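Local coordinates for immunomodulatory active chitinase (PDB 6G9C), which probably hydrolyses chitin as a secreted family 18 glycosidase of a whipworm and has immunomodulatory activity, at residues Tyr64-Phe69 and Leu212-Leu217; Asp102-Leu107 and Arg185-Ala190; Phe139-Lys144 and Lys179-Ser184. One frame throughout, in Å; residues are numbered along the deposited sequence.

Contact 1 (Tyr64-Phe69 and Leu212-Leu217); sequences YIFYAF and LDFVNL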
loop_
_atom_site.group_PDB
_atom_site.type_symbol
_atom_site.label_atom_id
_atom_site.label_comp_id
_atom_site.label_asym_id
_atom_site.label_seq_id
_atom_site.Cartn_x
_atom_site.Cartn_y
_atom_site.Cartn_z
ATOM N N TYR A 64 12.423 5.767 6.850
ATOM C CA TYR A 64 12.450 6.174 5.460
ATOM C C TYR A 64 13.366 5.225 4.704
ATOM O O TYR A 64 14.515 5.014 5.109
ATOM C CB TYR A 64 12.965 7.611 5.315
ATOM C CG TYR A 64 12.243 8.636 6.163
ATOM C CD1 TYR A 64 12.636 8.886 7.471
ATOM C CD2 TYR A 64 11.180 9.367 5.644
ATOM C CE1 TYR A 64 11.976 9.833 8.249
ATOM C CE2 TYR A 64 10.514 10.322 6.412
ATOM C CZ TYR A 64 10.922 10.550 7.706
ATOM O OH TYR A 64 10.268 11.488 8.468
ATOM N N ILE A 65 12.869 4.663 3.608
ATOM C CA ILE A 65 13.712 3.948 2.658
ATOM C C ILE A 65 13.890 4.844 1.443
ATOM O O ILE A 65 12.906 5.363 0.904
ATOM C CB ILE A 65 13.113 2.595 2.253
ATOM C CG1 ILE A 65 13.248 1.582 3.407
ATOM C CG2 ILE A 65 13.807 2.085 0.990
ATOM C CD1 ILE A 65 12.408 0.361 3.198
ATOM N N PHE A 66 15.137 5.017 1.009
ATOM C CA PHE A 66 15.452 5.795 -0.189
ATOM C C PHE A 66 15.810 4.813 -1.297
ATOM O O PHE A 66 16.708 3.979 -1.127
ATOM C CB PHE A 66 16.600 6.773 0.067
ATOM C CG PHE A 66 16.309 7.756 1.159
ATOM C CD1 PHE A 66 16.562 7.434 2.484
ATOM C CD2 PHE A 66 15.755 8.994 0.865
ATOM C CE1 PHE A 66 16.270 8.321 3.500
ATOM C CE2 PHE A 66 15.465 9.896 1.878
ATOM C CZ PHE A 66 15.714 9.550 3.197
ATOM N N TYR A 67 15.094 4.895 -2.417
ATOM C CA TYR A 67 15.264 3.940 -3.509
ATOM C C TYR A 67 16.274 4.490 -4.514
ATOM O O TYR A 67 15.964 5.423 -5.269
ATOM C CB TYR A 67 13.920 3.649 -4.167
ATOM C CG TYR A 67 13.953 2.445 -5.070
ATOM C CD1 TYR A 67 14.570 2.507 -6.318
ATOM C CD2 TYR A 67 13.395 1.223 -4.670
ATOM C CE1 TYR A 67 14.615 1.409 -7.151
ATOM C CE2 TYR A 67 13.438 0.116 -5.505
ATOM C CZ TYR A 67 14.054 0.217 -6.739
ATOM O OH TYR A 67 14.102 -0.867 -7.578
ATOM N N ALA A 68 17.477 3.907 -4.535
ATOM C CA ALA A 68 18.527 4.305 -5.474
ATOM C C ALA A 68 18.617 3.295 -6.616
ATOM O O ALA A 68 18.818 2.101 -6.363
ATOM C CB ALA A 68 19.871 4.417 -4.753
ATOM N N PHE A 69 18.487 3.748 -7.875
ATOM C CA PHE A 69 18.154 5.115 -8.325
ATOM C C PHE A 69 17.148 5.047 -9.468
ATOM O O PHE A 69 17.083 4.049 -10.192
ATOM C CB PHE A 69 19.374 5.864 -8.871
ATOM C CG PHE A 69 20.418 6.196 -7.850
ATOM C CD1 PHE A 69 20.217 7.222 -6.943
ATOM C CD2 PHE A 69 21.630 5.508 -7.838
ATOM C CE1 PHE A 69 21.200 7.543 -6.008
ATOM C CE2 PHE A 69 22.621 5.814 -6.909
ATOM C CZ PHE A 69 22.398 6.836 -5.988
ATOM N N LEU A 212 13.917 22.129 1.702
ATOM C CA LEU A 212 14.144 20.701 1.873
ATOM C C LEU A 212 13.650 20.248 3.239
ATOM O O LEU A 212 13.880 20.917 4.251
ATOM C CB LEU A 212 15.630 20.362 1.728
ATOM C CG LEU A 212 16.229 20.634 0.347
ATOM C CD1 LEU A 212 17.758 20.741 0.404
ATOM C CD2 LEU A 212 15.772 19.566 -0.642
ATOM N N ASP A 213 12.977 19.098 3.267
ATOM C CA ASP A 213 12.553 18.540 4.547
ATOM C C ASP A 213 13.762 18.209 5.424
ATOM O O ASP A 213 13.784 18.527 6.620
ATOM C CB ASP A 213 11.679 17.309 4.306
ATOM C CG ASP A 213 10.327 17.676 3.697
ATOM O OD1 ASP A 213 9.668 18.595 4.223
ATOM O OD2 ASP A 213 9.938 17.067 2.680
ATOM N N PHE A 214 14.781 17.574 4.848
ATOM C CA PHE A 214 16.063 17.423 5.535
ATOM C C PHE A 214 17.115 17.074 4.490
ATOM O O PHE A 214 16.790 16.851 3.325
ATOM C CB PHE A 214 16.007 16.375 6.672
ATOM C CG PHE A 214 15.452 15.015 6.279
ATOM C CD1 PHE A 214 16.232 14.097 5.584
ATOM C CD2 PHE A 214 14.177 14.631 6.668
ATOM C CE1 PHE A 214 15.741 12.825 5.260
ATOM C CE2 PHE A 214 13.676 13.359 6.352
ATOM C CZ PHE A 214 14.464 12.453 5.645
ATOM N N VAL A 215 18.387 17.050 4.909
ATOM C CA VAL A 215 19.485 16.686 4.018
ATOM C C VAL A 215 20.216 15.475 4.584
ATOM O O VAL A 215 20.476 15.393 5.790
ATOM C CB VAL A 215 20.468 17.849 3.764
ATOM C CG1 VAL A 215 19.760 18.955 2.966
ATOM C CG2 VAL A 215 21.081 18.390 5.072
ATOM N N ASN A 216 20.521 14.532 3.702
ATOM C CA ASN A 216 21.305 13.338 4.021
ATOM C C ASN A 216 22.773 13.706 3.805
ATOM O O ASN A 216 23.253 13.753 2.669
ATOM C CB ASN A 216 20.868 12.172 3.138
ATOM C CG ASN A 216 19.531 11.570 3.583
ATOM O OD1 ASN A 216 19.100 11.777 4.714
ATOM N ND2 ASN A 216 18.878 10.822 2.690
ATOM N N LEU A 217 23.472 14.017 4.892
ATOM C CA LEU A 217 24.877 14.404 4.818
ATOM C C LEU A 217 25.743 13.204 4.451
ATOM O O LEU A 217 25.771 12.197 5.174
ATOM C CB LEU A 217 25.327 14.996 6.154
ATOM C CG LEU A 217 26.797 15.410 6.197
ATOM C CD1 LEU A 217 27.079 16.582 5.242
ATOM C CD2 LEU A 217 27.194 15.758 7.615
#
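Tyr64, at the start of its segment, offers one face of its ring to Phe214, and the two form an edge-to-face pair with centroids 5.4 Å apart and planes at 73°. The far end of Phe214 does the touching, its CZ lying above the middle of the tyrosine ring.

Phe66, two residues on and on the same side of the strand, meets two partners in different ways. Its CZ approaches CE1 of Phe214 at 3.9 Å, rim against rim and close to both ring planes. Over one face of Phe66 stands the amide of Asn216, almost perpendicular to the ring, with ND2 only 3.4 Å from Phe66 CZ and displaced from the ring centre. That amide nitrogen is hydrogen-bonded to the hydroxyl of Tyr38, whose ring stacks with Phe66; the bond helps fix the amide's rotation, with ND2 poised above the rim of Phe66.

Phe214 reaches both aromatics because its chi1 of 52° sets CG between the backbone N and the carbonyl carbon. The backbones stay far apart: Phe66 CA and Asn216 CA, the closest pair, are 10.4 Å from each other, and no hydrogen bond crosses the gap. Side chains thus fill the space between two non-adjacent strands that run at 66° to each other, as in the interior of a (βα)8 TIM barrel, the catalytic fold of family 18 glycoside hydrolases.

Contact 2 (Asp102-Leu107 and Arg185-Ala190); sequences DLKVLL and RLLFTA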
loop_
_atom_site.group_PDB
_atom_site.type_symbol
_atom_site.label_atom_id
_atom_site.label_comp_id
_atom_site.label_asym_id
_atom_site.label_seq_id
_atom_site.Cartn_x
_atom_site.Cartn_y
_atom_site.Cartn_z
ATOM N N ASP A 102 4.065 2.830 9.158
ATOM C CA ASP A 102 4.617 4.182 9.099
ATOM C C ASP A 102 5.760 4.327 8.098
ATOM O O ASP A 102 6.279 5.434 7.942
ATOM C CB ASP A 102 5.100 4.620 10.487
ATOM C CG ASP A 102 6.431 3.977 10.884
ATOM O OD1 ASP A 102 6.688 2.828 10.475
ATOM O OD2 ASP A 102 7.218 4.619 11.611
ATOM N N LEU A 103 6.178 3.247 7.440
ATOM C CA LEU A 103 7.286 3.315 6.491
ATOM C C LEU A 103 6.993 4.307 5.370
ATOM O O LEU A 103 5.899 4.313 4.809
ATOM C CB LEU A 103 7.540 1.922 5.907
ATOM C CG LEU A 103 8.685 1.774 4.905
ATOM C CD1 LEU A 103 10.000 2.146 5.568
ATOM C CD2 LEU A 103 8.730 0.341 4.365
ATOM N N LYS A 104 7.967 5.161 5.061
ATOM C CA LYS A 104 7.911 6.048 3.904
ATOM C C LYS A 104 8.991 5.633 2.914
ATOM O O LYS A 104 10.124 5.356 3.311
ATOM C CB LYS A 104 8.122 7.510 4.312
ATOM C CG LYS A 104 7.182 8.028 5.392
ATOM C CD LYS A 104 5.748 7.880 4.967
ATOM C CE LYS A 104 4.803 8.579 5.935
ATOM N NZ LYS A 104 3.537 7.808 6.106
ATOM N N VAL A 105 8.656 5.613 1.627
ATOM C CA VAL A 105 9.595 5.203 0.584
ATOM C C VAL A 105 9.751 6.359 -0.395
ATOM O O VAL A 105 8.773 6.774 -1.032
ATOM C CB VAL A 105 9.122 3.937 -0.148
ATOM C CG1 VAL A 105 10.165 3.493 -1.166
ATOM C CG2 VAL A 105 8.830 2.814 0.843
ATOM N N LEU A 106 10.981 6.853 -0.537
ATOM C CA LEU A 106 11.296 7.970 -1.418
ATOM C C LEU A 106 12.126 7.462 -2.587
ATOM O O LEU A 106 12.889 6.502 -2.453
ATOM C CB LEU A 106 12.070 9.069 -0.678
ATOM C CG LEU A 106 11.354 9.865 0.422
ATOM C CD1 LEU A 106 11.386 9.113 1.758
ATOM C CD2 LEU A 106 11.997 11.238 0.564
ATOM N N LEU A 107 11.961 8.093 -3.739
ATOM C CA LEU A 107 12.740 7.760 -4.924
ATOM C C LEU A 107 13.940 8.690 -5.017
ATOM O O LEU A 107 13.777 9.914 -4.990
ATOM C CB LEU A 107 11.881 7.889 -6.186
ATOM C CG LEU A 107 12.557 7.523 -7.514
ATOM C CD1 LEU A 107 13.024 6.039 -7.487
ATOM C CD2 LEU A 107 11.597 7.784 -8.671
ATOM N N ARG A 185 1.381 16.198 0.987
ATOM C CA ARG A 185 2.386 16.487 -0.024
ATOM C C ARG A 185 3.562 15.512 0.062
ATOM O O ARG A 185 3.911 14.987 1.130
ATOM C CB ARG A 185 2.865 17.930 0.082
ATOM C CG ARG A 185 3.891 18.179 1.129
ATOM C CD ARG A 185 4.867 19.229 0.643
ATOM N NE ARG A 185 5.657 19.737 1.753
ATOM C CZ ARG A 185 6.799 19.198 2.174
ATOM N NH1 ARG A 185 7.317 18.133 1.570
ATOM N NH2 ARG A 185 7.435 19.739 3.203
ATOM N N LEU A 186 4.152 15.260 -1.099
ATOM C CA LEU A 186 5.341 14.439 -1.200
ATOM C C LEU A 186 6.481 15.033 -0.381
ATOM O O LEU A 186 6.653 16.255 -0.320
ATOM C CB LEU A 186 5.745 14.322 -2.668
ATOM C CG LEU A 186 4.760 13.544 -3.533
ATOM C CD1 LEU A 186 4.858 13.983 -4.985
ATOM C CD2 LEU A 186 5.076 12.059 -3.388
ATOM N N LEU A 187 7.250 14.154 0.264
ATOM C CA LEU A 187 8.471 14.559 0.946
ATOM C C LEU A 187 9.550 14.931 -0.069
ATOM O O LEU A 187 9.539 14.489 -1.220
ATOM C CB LEU A 187 8.971 13.436 1.851
ATOM C CG LEU A 187 7.981 13.063 2.957
ATOM C CD1 LEU A 187 8.423 11.787 3.685
ATOM C CD2 LEU A 187 7.810 14.221 3.923
ATOM N N PHE A 188 10.508 15.738 0.378
ATOM C CA PHE A 188 11.541 16.237 -0.523
ATOM C C PHE A 188 12.828 16.364 0.272
ATOM O O PHE A 188 12.926 17.197 1.176
ATOM C CB PHE A 188 11.130 17.570 -1.142
ATOM C CG PHE A 188 12.163 18.162 -2.072
ATOM C CD1 PHE A 188 13.056 17.351 -2.760
ATOM C CD2 PHE A 188 12.233 19.537 -2.260
ATOM C CE1 PHE A 188 14.008 17.914 -3.625
ATOM C CE2 PHE A 188 13.176 20.099 -3.106
ATOM C CZ PHE A 188 14.067 19.294 -3.787
ATOM N N THR A 189 13.812 15.540 -0.074
ATOM C CA THR A 189 15.092 15.532 0.610
ATOM C C THR A 189 16.207 15.643 -0.420
ATOM O O THR A 189 15.974 15.595 -1.631
ATOM C CB THR A 189 15.262 14.253 1.455
ATOM O OG1 THR A 189 15.281 13.094 0.596
ATOM C CG2 THR A 189 14.110 14.114 2.474
ATOM N N ALA A 190 17.441 15.776 0.069
ATOM C CA ALA A 190 18.596 15.737 -0.818
ATOM C C ALA A 190 19.776 15.118 -0.080
ATOM O O ALA A 190 19.944 15.336 1.121
ATOM C CB ALA A 190 18.975 17.139 -1.330
#
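Leu106 lays one methyl, CD2, into the angle between Leu187 and Thr189, two residues that project from the same face of the facing strand. CD2 lies 4.0 Å from Leu187 CB, so it meets the root of that side chain, not its branches. Towards Thr189 the same methyl is 3.8 Å from OG1 and 4.0 Å from CG2, spanning both arms of the threonine. The leucine crosses each of these side chains at about a right angle, an insertion of one methyl between two neighbours.

The threonine hydroxyl is not left to this apolar company. With chi1 at 64°, OG1 sits between the backbone N and the carbonyl carbon and is hydrogen-bonded to OD1 of Asp149, an aspartate of the DxxDxDxE signature of family 18, so the packed surface borders directly on that signature strand.

Lys104 adds a looser touch, its CG 4.3 Å from Leu187 CD1. Only the aliphatic root of the lysine takes part, for the amine end runs off in another direction. Just before the strand, the NH1 of Arg185 donates to Leu186 O at 2.7 Å, and the oxygen lies close to the guanidinium plane.

The two strand axes come within 8.4 Å at an angle of 58°, with strand 147-151 pairing with both in the barrel wall. Tyr64 of strand 64-72 packs against Leu187, while on the outer surface Leu107 and Leu186 both touch Leu140 of helix 126-142, and Leu186 also meets Phe174 of helix 160-181.

Contact 3 (Phe139-Lys144 and Lys179-Ser184); sequences FLQQNK and KCTSTS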
loop_
_atom_site.group_PDB
_atom_site.type_symbol
_atom_site.label_atom_id
_atom_site.label_comp_id
_atom_site.label_asym_id
_atom_site.label_seq_id
_atom_site.Cartn_x
_atom_site.Cartn_y
_atom_site.Cartn_z
ATOM N N PHE A 139 5.827 10.363 -12.370
ATOM C CA PHE A 139 6.478 9.091 -12.067
ATOM C C PHE A 139 6.313 8.726 -10.601
ATOM O O PHE A 139 6.079 7.558 -10.268
ATOM C CB PHE A 139 7.965 9.161 -12.433
ATOM C CG PHE A 139 8.646 7.821 -12.481
ATOM C CD1 PHE A 139 8.565 7.026 -13.614
ATOM C CD2 PHE A 139 9.377 7.357 -11.390
ATOM C CE1 PHE A 139 9.206 5.785 -13.662
ATOM C CE2 PHE A 139 10.018 6.115 -11.426
ATOM C CZ PHE A 139 9.933 5.328 -12.559
ATOM N N LEU A 140 6.435 9.715 -9.710
ATOM C CA LEU A 140 6.299 9.463 -8.280
ATOM C C LEU A 140 4.902 8.958 -7.946
ATOM O O LEU A 140 4.747 7.942 -7.255
ATOM C CB LEU A 140 6.613 10.733 -7.486
ATOM C CG LEU A 140 8.080 11.194 -7.457
ATOM C CD1 LEU A 140 8.190 12.589 -6.842
ATOM C CD2 LEU A 140 8.999 10.178 -6.743
ATOM N N GLN A 141 3.869 9.655 -8.435
ATOM C CA GLN A 141 2.503 9.281 -8.080
ATOM C C GLN A 141 2.082 7.987 -8.765
ATOM O O GLN A 141 1.368 7.174 -8.166
ATOM C CB GLN A 141 1.519 10.412 -8.411
ATOM C CG GLN A 141 1.669 11.644 -7.515
ATOM C CD GLN A 141 0.329 12.204 -7.018
ATOM O OE1 GLN A 141 -0.622 12.350 -7.785
ATOM N NE2 GLN A 141 0.264 12.536 -5.729
ATOM N N GLN A 142 2.514 7.769 -10.016
ATOM C CA GLN A 142 2.169 6.526 -10.699
ATOM C C GLN A 142 2.708 5.316 -9.944
ATOM O O GLN A 142 2.093 4.246 -9.968
ATOM C CB GLN A 142 2.709 6.520 -12.132
ATOM C CG GLN A 142 1.976 7.460 -13.106
ATOM C CD GLN A 142 2.777 7.769 -14.377
ATOM O OE1 GLN A 142 3.969 7.460 -14.482
ATOM N NE2 GLN A 142 2.117 8.398 -15.344
ATOM N N ASN A 143 3.835 5.470 -9.253
ATOM C CA ASN A 143 4.514 4.343 -8.638
ATOM C C ASN A 143 4.412 4.356 -7.120
ATOM O O ASN A 143 5.088 3.555 -6.446
ATOM C CB ASN A 143 5.968 4.303 -9.116
ATOM C CG ASN A 143 6.069 3.919 -10.591
ATOM O OD1 ASN A 143 5.835 2.768 -10.956
ATOM N ND2 ASN A 143 6.375 4.891 -11.445
ATOM N N LYS A 144 3.550 5.222 -6.572
ATOM C CA LYS A 144 3.138 5.195 -5.167
ATOM C C LYS A 144 4.256 5.614 -4.221
ATOM O O LYS A 144 4.276 5.192 -3.065
ATOM C CB LYS A 144 2.609 3.807 -4.762
ATOM C CG LYS A 144 1.555 3.235 -5.696
ATOM C CD LYS A 144 0.317 4.097 -5.724
ATOM C CE LYS A 144 -0.938 3.234 -5.785
ATOM N NZ LYS A 144 -0.921 2.296 -6.939
ATOM N N LYS A 179 -2.668 19.804 -3.200
ATOM C CA LYS A 179 -3.993 20.400 -3.267
ATOM C C LYS A 179 -4.805 19.813 -4.414
ATOM O O LYS A 179 -6.009 19.581 -4.271
ATOM C CB LYS A 179 -3.882 21.924 -3.435
ATOM C CG LYS A 179 -3.010 22.600 -2.387
ATOM C CD LYS A 179 -2.854 24.100 -2.663
ATOM C CE LYS A 179 -2.123 24.814 -1.522
ATOM N NZ LYS A 179 -0.688 25.108 -1.792
ATOM N N CYS A 180 -4.168 19.601 -5.568
ATOM C CA CYS A 180 -4.882 19.122 -6.749
ATOM C C CYS A 180 -5.482 17.735 -6.523
ATOM O O CYS A 180 -6.591 17.445 -6.990
ATOM C CB CYS A 180 -3.930 19.096 -7.952
ATOM S SG CYS A 180 -4.734 18.944 -9.582
ATOM N N THR A 181 -4.761 16.866 -5.816
ATOM C CA THR A 181 -5.173 15.478 -5.633
ATOM C C THR A 181 -5.714 15.183 -4.240
ATOM O O THR A 181 -6.015 14.021 -3.948
ATOM C CB THR A 181 -4.004 14.535 -5.931
ATOM O OG1 THR A 181 -2.910 14.830 -5.059
ATOM C CG2 THR A 181 -3.556 14.676 -7.370
ATOM N N SER A 182 -5.845 16.196 -3.385
ATOM C CA SER A 182 -6.313 16.039 -2.005
ATOM C C SER A 182 -5.495 14.997 -1.244
ATOM O O SER A 182 -6.034 14.114 -0.569
ATOM C CB SER A 182 -7.801 15.698 -1.974
ATOM O OG SER A 182 -8.556 16.678 -2.655
ATOM N N THR A 183 -4.172 15.107 -1.345
ATOM C CA THR A 183 -3.267 14.198 -0.653
ATOM C C THR A 183 -2.268 14.994 0.178
ATOM O O THR A 183 -2.107 16.203 -0.002
ATOM C CB THR A 183 -2.515 13.280 -1.637
ATOM O OG1 THR A 183 -1.632 14.064 -2.449
ATOM C CG2 THR A 183 -3.485 12.523 -2.539
ATOM N N SER A 184 -1.608 14.302 1.107
ATOM C CA SER A 184 -0.479 14.888 1.819
ATOM C C SER A 184 0.673 15.085 0.851
ATOM O O SER A 184 0.933 14.237 -0.004
ATOM C CB SER A 184 -0.022 13.985 2.970
ATOM O OG SER A 184 -1.104 13.685 3.827
#
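Thr181 and Thr183 face Gln141 where two neighbouring helices of the TIM barrel's outer layer, 126-142 and 160-181, come to their ends at the dimer interface. Just ahead of them, Cys180 is joined by a disulfide to Cys180 of the second subunit. Thr181 then turns its methyl, CG2, to Gln141 OE1 at 3.8 Å, the two side chains lying alongside one another with opposite headings. Its hydroxyl has Val177 O, one helical turn back, within hydrogen-bonding reach. After Ser182, which leaves the helical path with positive phi, Thr183 brings OG1 to 4.1 Å from Gln141 NE2, a contact without a hydrogen bond.

The glutamine amide is instead engaged across the interface: its OE1 pairs with Thr181 OG1 of the second subunit, and Thr181 O here with Gln141 NE2 of that subunit. A threonine hydroxyl with both acceptors near can give its single proton to only one at a time. The bend of the Gln141 chain at chi2 (-135°) helps to place the amide between the two copies.

A Schellman motif, with Lys144 at positive phi, closes the first helix. Beside it, Asn143 ND2 donates to a lone pair of Phe139 O at 2.9 Å.

The three contacts pass from the interior of one barrel to the subunit boundary. Contact 1 joins strands 64-72 and 214-218, contact 2 their respective sheet neighbours 104-110 and 187-193; their centres are 7 Å apart. Asp213 OD1 binds them directly, 2.7 Å from Arg185 NH2 in a salt bridge, and Phe66 CE2 packs 3.5 Å from Thr189 OG1. Contact 2 lies beside the signature strand with Asp149, which in this family leads to the catalytic acid. Contact 3 is centred about 12 Å from contact 2, touching it where Leu107 CD2 is 3.5 Å from Phe139 CD2, and about 18 Å from contact 1; it lies at the interface, beside the Cys180 disulfide to the second subunit.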